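Local structure of angiopoietin-related protein 3 (Homo sapiens, 6EUA) at residues H22-Y27 and C41-G46; I29-S34 and Y88-Q93; K109-Y114 and T133-N138. The protein raises plasma triglycerides by inhibiting lipoprotein lipase, and its fibrinogen-like C-terminal domain, the part described here, suffices for endothelial cell adhesion. All blocks are in the same frame, centred on the assembly; numbering follows the deposited sequence.

Interaction 1 of 3, residues H22-Y27 and C41-G46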
loop_
_atom_site.group_PDB
_atom_site.type_symbol
_atom_site.label_atom_id
_atom_site.label_comp_id
_atom_site.label_asym_id
_atom_site.label_seq_id
_atom_site.Cartn_x
_atom_site.Cartn_y
_atom_site.Cartn_z
ATOM N N HIS A 22 -2.276 15.548 -3.836
ATOM C CA HIS A 22 -0.893 15.763 -4.234
ATOM C C HIS A 22 0.041 14.683 -3.721
ATOM O O HIS A 22 1.251 14.771 -3.942
ATOM C CB HIS A 22 -0.421 17.142 -3.783
ATOM C CG HIS A 22 -1.071 18.264 -4.532
ATOM N ND1 HIS A 22 -0.778 19.589 -4.300
ATOM C CD2 HIS A 22 -1.996 18.251 -5.520
ATOM C CE1 HIS A 22 -1.506 20.347 -5.103
ATOM N NE2 HIS A 22 -2.250 19.557 -5.857
ATOM N N THR A 23 -0.492 13.645 -3.095
ATOM C CA THR A 23 0.311 12.541 -2.588
ATOM C C THR A 23 0.176 11.327 -3.500
ATOM O O THR A 23 -0.893 11.072 -4.062
ATOM C CB THR A 23 -0.133 12.166 -1.174
ATOM O OG1 THR A 23 -1.559 12.039 -1.155
ATOM C CG2 THR A 23 0.279 13.255 -0.176
ATOM N N SER A 24 1.266 10.563 -3.613
ATOM C CA SER A 24 1.273 9.333 -4.395
ATOM C C SER A 24 0.467 8.241 -3.701
ATOM O O SER A 24 0.388 8.186 -2.469
ATOM C CB SER A 24 2.699 8.822 -4.599
ATOM O OG SER A 24 3.457 9.626 -5.482
ATOM N N GLY A 25 -0.101 7.351 -4.505
ATOM C CA GLY A 25 -0.904 6.265 -3.983
ATOM C C GLY A 25 -1.911 5.769 -5.008
ATOM O O GLY A 25 -1.932 6.212 -6.161
ATOM N N MET A 26 -2.760 4.849 -4.540
ATOM C CA MET A 26 -3.723 4.131 -5.371
ATOM C C MET A 26 -5.028 4.917 -5.469
ATOM O O MET A 26 -5.593 5.325 -4.445
ATOM C CB MET A 26 -3.976 2.734 -4.781
ATOM C CG MET A 26 -4.961 1.827 -5.572
ATOM S SD MET A 26 -5.250 0.177 -4.850
ATOM C CE MET A 26 -5.775 0.608 -3.190
ATOM N N TYR A 27 -5.516 5.113 -6.696
ATOM C CA TYR A 27 -6.709 5.922 -6.932
ATOM C C TYR A 27 -7.575 5.276 -8.011
ATOM O O TYR A 27 -7.060 4.612 -8.913
ATOM C CB TYR A 27 -6.353 7.352 -7.376
ATOM C CG TYR A 27 -5.606 8.199 -6.360
ATOM C CD1 TYR A 27 -6.289 8.907 -5.379
ATOM C CD2 TYR A 27 -4.217 8.311 -6.401
ATOM C CE1 TYR A 27 -5.611 9.687 -4.450
ATOM C CE2 TYR A 27 -3.531 9.092 -5.475
ATOM C CZ TYR A 27 -4.232 9.780 -4.506
ATOM O OH TYR A 27 -3.549 10.552 -3.583
ATOM N N CYS A 41 -0.982 6.534 -8.759
ATOM C CA CYS A 41 -0.579 7.869 -9.190
ATOM C C CYS A 41 0.727 8.201 -8.486
ATOM O O CYS A 41 0.814 8.114 -7.258
ATOM C CB CYS A 41 -1.646 8.923 -8.879
ATOM S SG CYS A 41 -3.220 8.754 -9.815
ATOM N N ASP A 42 1.733 8.589 -9.260
ATOM C CA ASP A 42 3.077 8.813 -8.746
ATOM C C ASP A 42 3.469 10.254 -9.044
ATOM O O ASP A 42 3.686 10.618 -10.205
ATOM C CB ASP A 42 4.059 7.825 -9.369
ATOM C CG ASP A 42 5.290 7.588 -8.508
ATOM O OD1 ASP A 42 5.383 8.162 -7.397
ATOM O OD2 ASP A 42 6.167 6.814 -8.959
ATOM N N VAL A 43 3.538 11.064 -7.994
ATOM C CA VAL A 43 3.925 12.466 -8.092
ATOM C C VAL A 43 5.432 12.523 -7.937
ATOM O O VAL A 43 5.983 12.029 -6.948
ATOM C CB VAL A 43 3.223 13.313 -7.019
ATOM C CG1 VAL A 43 3.590 14.794 -7.145
ATOM C CG2 VAL A 43 1.718 13.109 -7.103
ATOM N N ILE A 44 6.102 13.085 -8.936
ATOM C CA ILE A 44 7.554 13.209 -8.940
ATOM C C ILE A 44 7.882 14.680 -9.120
ATOM O O ILE A 44 7.553 15.274 -10.155
ATOM C CB ILE A 44 8.199 12.333 -10.019
ATOM C CG1 ILE A 44 7.734 10.892 -9.827
ATOM C CG2 ILE A 44 9.716 12.398 -9.962
ATOM C CD1 ILE A 44 8.083 10.018 -10.978
ATOM N N SER A 45 8.483 15.275 -8.085
ATOM C CA SER A 45 8.891 16.679 -8.076
ATOM C C SER A 45 7.729 17.606 -8.436
ATOM O O SER A 45 7.852 18.500 -9.275
ATOM C CB SER A 45 10.087 16.907 -8.999
ATOM O OG SER A 45 11.171 16.071 -8.630
ATOM N N GLY A 46 6.584 17.376 -7.798
ATOM C CA GLY A 46 5.440 18.252 -7.955
ATOM C C GLY A 46 4.602 18.050 -9.203
ATOM O O GLY A 46 3.614 18.777 -9.382
HETATM O O HOH W 1 5.307 11.624 -4.053
#
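Ser-24 lies across from Asp-42 and Val-43, where the two strands of the first hairpin of the fibrinogen-like domain meet. Its OG sits beside its own backbone N, anti to the carbonyl carbon (chi1 -71°). From there Ser-24 OG accepts the N-H of Val-43, with 2.9 Å between OG and Val-43 N and 159° at the hydrogen. A serine hydroxyl thus stands where a backbone carbonyl might be expected. The same OG is 3.1 Å from Asp-42 OD1, and a water joins it to Val-43 O.

Asp-42 starts away from Ser-24, but CG is anti to the backbone N (chi1 -156°) and OD1 swings back to the hydroxyl. Its other oxygen, OD2, forms a salt bridge with Lys-215. OD1 also pairs with Arg-75 of a second subunit.

One step along, Gly-25 and Cys-41 form an antiparallel hydrogen-bonded pair. Gly-25 N reaches Cys-41 O at 3.0 Å, and Cys-41 N reaches Gly-25 O at 2.8 Å. The sulfur of Cys-41, disulfide-bonded to Cys-13, approaches the Tyr-27 ring obliquely; SG is 3.6 Å from CD2. At the far end of that ring, Tyr-27 OH donates to Thr-23 O at 2.7 Å, which fixes the ring's outer end. Val-43 CG2 lies against the carbonyl of His-22, 3.6 Å from its O.

The Ser-24 hydroxyl therefore continues the strand pairing through a side chain. The Asp-42 carboxylate, held between two basic residues, is likely to stay ionised, and it ties this hairpin to both its own sheet and the neighbouring subunit.

Interaction 2 of 3, residues I29-S34 and Y88-Q93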
loop_
_atom_site.group_PDB
_atom_site.type_symbol
_atom_site.label_atom_id
_atom_site.label_comp_id
_atom_site.label_asym_id
_atom_site.label_seq_id
_atom_site.Cartn_x
_atom_site.Cartn_y
_atom_site.Cartn_z
ATOM N N ILE A 29 -9.771 5.788 -11.334
ATOM C CA ILE A 29 -9.949 6.706 -12.452
ATOM C C ILE A 29 -10.941 6.080 -13.423
ATOM O O ILE A 29 -11.257 4.892 -13.352
ATOM C CB ILE A 29 -8.624 7.041 -13.185
ATOM C CG1 ILE A 29 -8.029 5.773 -13.834
ATOM C CG2 ILE A 29 -7.636 7.726 -12.246
ATOM C CD1 ILE A 29 -6.904 6.044 -14.835
ATOM N N ARG A 30 -11.434 6.900 -14.344
ATOM C CA ARG A 30 -12.351 6.420 -15.376
ATOM C C ARG A 30 -12.129 7.260 -16.617
ATOM O O ARG A 30 -12.739 8.324 -16.786
ATOM C CB ARG A 30 -13.813 6.468 -14.930
ATOM C CG ARG A 30 -14.692 5.447 -15.657
ATOM C CD ARG A 30 -16.139 5.890 -15.755
ATOM N NE ARG A 30 -16.256 7.204 -16.380
ATOM C CZ ARG A 30 -16.475 7.415 -17.678
ATOM N NH1 ARG A 30 -16.610 6.392 -18.518
ATOM N NH2 ARG A 30 -16.563 8.660 -18.138
ATOM N N PRO A 31 -11.226 6.834 -17.497
ATOM C CA PRO A 31 -11.075 7.516 -18.788
ATOM C C PRO A 31 -12.370 7.421 -19.584
ATOM O O PRO A 31 -13.236 6.584 -19.314
ATOM C CB PRO A 31 -9.929 6.757 -19.469
ATOM C CG PRO A 31 -9.205 6.042 -18.350
ATOM C CD PRO A 31 -10.271 5.724 -17.326
ATOM N N SER A 32 -12.499 8.309 -20.571
ATOM C CA SER A 32 -13.666 8.304 -21.452
ATOM C C SER A 32 -13.943 6.911 -22.000
ATOM O O SER A 32 -13.019 6.138 -22.266
ATOM C CB SER A 32 -13.456 9.266 -22.622
ATOM O OG SER A 32 -13.046 10.544 -22.170
ATOM N N ASN A 33 -15.232 6.591 -22.145
ATOM C CA ASN A 33 -15.701 5.351 -22.773
ATOM C C ASN A 33 -15.116 4.104 -22.112
ATOM O O ASN A 33 -14.865 3.097 -22.777
ATOM C CB ASN A 33 -15.401 5.344 -24.273
ATOM C CG ASN A 33 -15.895 6.592 -24.967
ATOM O OD1 ASN A 33 -16.840 7.237 -24.509
ATOM N ND2 ASN A 33 -15.261 6.942 -26.081
ATOM N N SER A 34 -14.918 4.143 -20.798
ATOM C CA SER A 34 -14.215 3.071 -20.114
ATOM C C SER A 34 -14.889 2.770 -18.783
ATOM O O SER A 34 -15.601 3.600 -18.219
ATOM C CB SER A 34 -12.734 3.427 -19.880
ATOM O OG SER A 34 -12.082 2.465 -19.056
ATOM N N TYR A 88 -4.173 2.269 -23.108
ATOM C CA TYR A 88 -4.732 2.923 -24.285
ATOM C C TYR A 88 -5.966 3.732 -23.917
ATOM O O TYR A 88 -6.187 4.807 -24.489
ATOM C CB TYR A 88 -5.054 1.905 -25.394
ATOM C CG TYR A 88 -5.577 2.578 -26.646
ATOM C CD1 TYR A 88 -4.710 3.220 -27.520
ATOM C CD2 TYR A 88 -6.940 2.613 -26.933
ATOM C CE1 TYR A 88 -5.175 3.874 -28.649
ATOM C CE2 TYR A 88 -7.421 3.264 -28.070
ATOM C CZ TYR A 88 -6.527 3.893 -28.924
ATOM O OH TYR A 88 -6.971 4.544 -30.057
ATOM N N SER A 89 -6.762 3.248 -22.950
ATOM C CA SER A 89 -7.912 4.019 -22.480
ATOM C C SER A 89 -7.481 5.386 -21.963
ATOM O O SER A 89 -8.189 6.386 -22.138
ATOM C CB SER A 89 -8.643 3.254 -21.379
ATOM O OG SER A 89 -9.476 2.268 -21.936
ATOM N N ILE A 90 -6.331 5.446 -21.308
ATOM C CA ILE A 90 -5.818 6.729 -20.853
ATOM C C ILE A 90 -5.335 7.560 -22.039
ATOM O O ILE A 90 -5.743 8.714 -22.219
ATOM C CB ILE A 90 -4.706 6.508 -19.812
ATOM C CG1 ILE A 90 -5.293 5.784 -18.589
ATOM C CG2 ILE A 90 -4.029 7.829 -19.454
ATOM C CD1 ILE A 90 -4.251 5.203 -17.634
ATOM N N VAL A 91 -4.478 6.981 -22.877
ATOM C CA VAL A 91 -3.792 7.776 -23.894
ATOM C C VAL A 91 -4.698 8.045 -25.098
ATOM O O VAL A 91 -4.868 9.197 -25.518
ATOM C CB VAL A 91 -2.483 7.081 -24.308
ATOM C CG1 VAL A 91 -1.818 7.834 -25.470
ATOM C CG2 VAL A 91 -1.536 7.000 -23.109
ATOM N N LYS A 92 -5.281 7.001 -25.677
ATOM C CA LYS A 92 -6.169 7.110 -26.851
ATOM C C LYS A 92 -5.376 7.759 -27.983
ATOM O O LYS A 92 -4.312 7.230 -28.340
ATOM C CB LYS A 92 -7.460 7.808 -26.466
ATOM C CG LYS A 92 -8.507 6.843 -25.940
ATOM C CD LYS A 92 -9.778 7.558 -25.504
ATOM C CE LYS A 92 -10.579 6.661 -24.574
ATOM N NZ LYS A 92 -10.699 7.259 -23.230
ATOM N N GLN A 93 -5.841 8.863 -28.573
ATOM C CA GLN A 93 -5.184 9.491 -29.717
ATOM C C GLN A 93 -4.266 10.645 -29.310
ATOM O O GLN A 93 -3.762 11.361 -30.181
ATOM C CB GLN A 93 -6.232 10.006 -30.718
ATOM C CG GLN A 93 -7.277 8.983 -31.159
ATOM C CD GLN A 93 -8.465 9.618 -31.903
ATOM O OE1 GLN A 93 -8.383 10.748 -32.397
ATOM N NE2 GLN A 93 -9.563 8.874 -32.009
HETATM O O HOH W 2 -10.001 0.200 -19.962
#
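Pro-31 packs against Ser-89 and Ile-90, joining a loop to the last turn of helix 84-91 in the fibrinogen-like domain. The loop makes a type II beta turn from Pro-31 to Ser-34.

The apolar part is small. CG of Pro-31 meets CG1 of Ile-90 at 3.9 Å. Ile-29 crosses Ile-90 at about a right angle, and their CD1 atoms touch at the same distance. Ile-90 also packs on Ile-218 of strand 213-220, so this side of the contact faces the domain interior.

The polar part centres on Lys-92, which leaves the helix with positive phi (59°). Its chain is bent at the last torsion (chi4 117°), which turns NZ back to the helix end. Lys-92 NZ donates to Ser-89 O at 2.9 Å, in the carbonyl plane and on a lone pair. Lys-92 NZ also donates to Ser-32 O in the turn at 2.8 Å, tilted from that carbonyl plane. An alanine here would take away the amino group, and would probably leave both carbonyls without this donor and the turn less firmly tied to the helix.

A separate water-mediated link joins Ser-34 and Ser-89. One water donates to Ser-34 OG at 3.2 Å and is 2.9 Å from Ser-89 OG.

Interaction 3 of 3, residues K109-Y114 and T133-N138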
loop_
_atom_site.group_PDB
_atom_site.type_symbol
_atom_site.label_atom_id
_atom_site.label_comp_id
_atom_site.label_asym_id
_atom_site.label_seq_id
_atom_site.Cartn_x
_atom_site.Cartn_y
_atom_site.Cartn_z
ATOM N N LYS A 109 20.170 6.220 -9.730
ATOM C CA LYS A 109 18.910 6.424 -10.429
ATOM C C LYS A 109 19.160 7.049 -11.793
ATOM O O LYS A 109 19.850 8.068 -11.898
ATOM C CB LYS A 109 17.973 7.314 -9.613
ATOM C CG LYS A 109 17.515 6.689 -8.311
ATOM C CD LYS A 109 16.287 7.399 -7.758
ATOM C CE LYS A 109 16.671 8.671 -6.994
ATOM N NZ LYS A 109 16.906 9.852 -7.882
ATOM N N HIS A 110 18.586 6.442 -12.826
ATOM C CA HIS A 110 18.592 6.971 -14.183
ATOM C C HIS A 110 17.156 7.182 -14.644
ATOM O O HIS A 110 16.265 6.407 -14.291
ATOM C CB HIS A 110 19.303 6.012 -15.145
ATOM C CG HIS A 110 20.698 5.666 -14.731
ATOM N ND1 HIS A 110 21.007 4.513 -14.038
ATOM C CD2 HIS A 110 21.870 6.320 -14.911
ATOM C CE1 HIS A 110 22.309 4.472 -13.814
ATOM N NE2 HIS A 110 22.855 5.557 -14.334
ATOM N N TYR A 111 16.928 8.224 -15.440
ATOM C CA TYR A 111 15.618 8.460 -16.032
ATOM C C TYR A 111 15.779 8.872 -17.485
ATOM O O TYR A 111 16.824 9.387 -17.899
ATOM C CB TYR A 111 14.825 9.542 -15.281
ATOM C CG TYR A 111 15.267 10.947 -15.632
ATOM C CD1 TYR A 111 14.564 11.715 -16.558
ATOM C CD2 TYR A 111 16.405 11.500 -15.052
ATOM C CE1 TYR A 111 14.981 12.996 -16.887
ATOM C CE2 TYR A 111 16.826 12.778 -15.379
ATOM C CZ TYR A 111 16.110 13.520 -16.295
ATOM O OH TYR A 111 16.520 14.791 -16.623
ATOM N N ILE A 112 14.718 8.651 -18.255
ATOM C CA ILE A 112 14.641 9.168 -19.614
ATOM C C ILE A 112 13.178 9.402 -19.948
ATOM O O ILE A 112 12.298 8.635 -19.543
ATOM C CB ILE A 112 15.344 8.225 -20.620
ATOM C CG1 ILE A 112 15.187 8.734 -22.055
ATOM C CG2 ILE A 112 14.892 6.789 -20.452
ATOM C CD1 ILE A 112 16.069 7.979 -23.064
ATOM N N GLU A 113 12.918 10.496 -20.653
ATOM C CA GLU A 113 11.568 10.855 -21.051
ATOM C C GLU A 113 11.466 10.842 -22.568
ATOM O O GLU A 113 12.424 11.175 -23.274
ATOM C CB GLU A 113 11.169 12.218 -20.486
ATOM C CG GLU A 113 11.083 12.221 -18.974
ATOM C CD GLU A 113 10.335 13.416 -18.414
ATOM O OE1 GLU A 113 9.774 14.197 -19.214
ATOM O OE2 GLU A 113 10.321 13.579 -17.173
ATOM N N TYR A 114 10.299 10.423 -23.054
ATOM C CA TYR A 114 9.972 10.388 -24.467
ATOM C C TYR A 114 8.600 10.994 -24.682
ATOM O O TYR A 114 7.729 10.927 -23.807
ATOM C CB TYR A 114 9.909 8.973 -25.048
ATOM C CG TYR A 114 11.020 8.023 -24.699
ATOM C CD1 TYR A 114 11.115 7.453 -23.428
ATOM C CD2 TYR A 114 11.965 7.665 -25.659
ATOM C CE1 TYR A 114 12.133 6.566 -23.124
ATOM C CE2 TYR A 114 12.984 6.788 -25.364
ATOM C CZ TYR A 114 13.069 6.237 -24.099
ATOM O OH TYR A 114 14.088 5.345 -23.831
ATOM N N THR A 133 14.402 14.166 -22.931
ATOM C CA THR A 133 15.445 14.413 -21.941
ATOM C C THR A 133 15.798 13.109 -21.234
ATOM O O THR A 133 15.134 12.081 -21.401
ATOM C CB THR A 133 15.022 15.468 -20.898
ATOM O OG1 THR A 133 13.944 14.959 -20.097
ATOM C CG2 THR A 133 14.583 16.759 -21.565
ATOM N N GLY A 134 16.849 13.169 -20.434
ATOM C CA GLY A 134 17.255 12.072 -19.579
ATOM C C GLY A 134 18.723 12.165 -19.221
ATOM O O GLY A 134 19.508 12.882 -19.841
ATOM N N ASN A 135 19.108 11.413 -18.188
ATOM C CA ASN A 135 20.513 11.294 -17.797
ATOM C C ASN A 135 21.080 9.915 -18.108
ATOM O O ASN A 135 22.151 9.557 -17.606
ATOM C CB ASN A 135 20.701 11.625 -16.312
ATOM C CG ASN A 135 19.851 10.757 -15.394
ATOM O OD1 ASN A 135 19.472 9.636 -15.742
ATOM N ND2 ASN A 135 19.548 11.278 -14.208
ATOM N N VAL A 136 20.367 9.126 -18.902
ATOM C CA VAL A 136 20.815 7.814 -19.356
ATOM C C VAL A 136 20.505 7.740 -20.848
ATOM O O VAL A 136 19.424 8.165 -21.283
ATOM C CB VAL A 136 20.155 6.682 -18.542
ATOM C CG1 VAL A 136 18.681 6.480 -18.919
ATOM C CG2 VAL A 136 20.932 5.386 -18.682
ATOM N N PRO A 137 21.432 7.265 -21.673
ATOM C CA PRO A 137 21.170 7.222 -23.113
ATOM C C PRO A 137 20.003 6.300 -23.435
ATOM O O PRO A 137 19.646 5.404 -22.668
ATOM C CB PRO A 137 22.482 6.697 -23.708
ATOM C CG PRO A 137 23.508 6.864 -22.628
ATOM C CD PRO A 137 22.767 6.750 -21.332
ATOM N N ASN A 138 19.394 6.556 -24.589
ATOM C CA ASN A 138 18.249 5.781 -25.034
ATOM C C ASN A 138 18.683 4.411 -25.539
ATOM O O ASN A 138 19.720 4.276 -26.193
ATOM C CB ASN A 138 17.510 6.533 -26.138
ATOM C CG ASN A 138 16.292 5.784 -26.636
ATOM O OD1 ASN A 138 15.567 5.167 -25.862
ATOM N ND2 ASN A 138 16.073 5.824 -27.937
#
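Tyr-111 lays one face of its ring over Gly-134 and the backbone N of Asn-135. CG of Tyr-111 lies between its backbone N and carbonyl carbon (chi1 79°), which folds the ring over the other strand of this hairpin, 109-118 with 127-134. CA of Gly-134 makes a CH-pi contact, 3.9 Å from the centroid of the Tyr-111 ring. A side chain on Gly-134 would clash with Tyr-111 O and Ile-112 CA.

The Asn-135 and Tyr-111 side chains cross at about a right angle, and the amide plane is steeply tilted, 71° from the ring. Asn-135 ND2 is 3.3 Å from CD2 of Tyr-111. Asn-135 OD1 accepts the N-H of Tyr-111, 2.9 Å from its N, while Asn-135 N donates to Tyr-111 O at 3.1 Å. The side-chain amide thus extends the pairing where strand 127-134 ends. Further along, Glu-113 N donates to Thr-133 O at 2.8 Å, nearly straight at 176°. The Glu-113 and Thr-133 side chains lie side by side and point the same way.

Ile-112 points to the other face of the sheet. It crosses Val-136 and Asn-138 at about right angles, and its CD1 meets CB of Asn-138 at 3.7 Å. Val-136 also packs against CB of His-110, whose ring meets Tyr-209 edge-to-face.

Tyr-114 brings its hydroxyl to Asn-138 OD1, which lies at the ring edge and in its plane; the amide is turned steeply against the ring. Tyr-114 OH donates to Asn-138 OD1 in a short bond of 2.5 Å. Asn-138 ND2 bonds to Ile-140 O.

The Asn-135 amide therefore takes over from strand pairing, while the Asn-138 amide holds the loop to strand 109-118 through the Tyr-114 hydroxyl.

How the interactions relate
Interactions 1 and 3 each join the two strands of a hairpin in the same large antiparallel sheet, with centres about 20 Å apart. Interaction 2 instead ties a loop to a helix end. Interactions 1 and 2 use adjoining segments of the chain, with centres about 19 Å apart. Interaction 1 is mostly buried, partly beneath a second subunit; its cysteine and aspartate also reach outward, to other parts of the fold and to that subunit. Interactions 2 and 3 are partly buried, touch no other chain, and lie on opposite sides of the chain's centre. A lysine amino group gives interaction 2 its direct polar link, whereas asparagine amides and a tyrosine ring shape interaction 3.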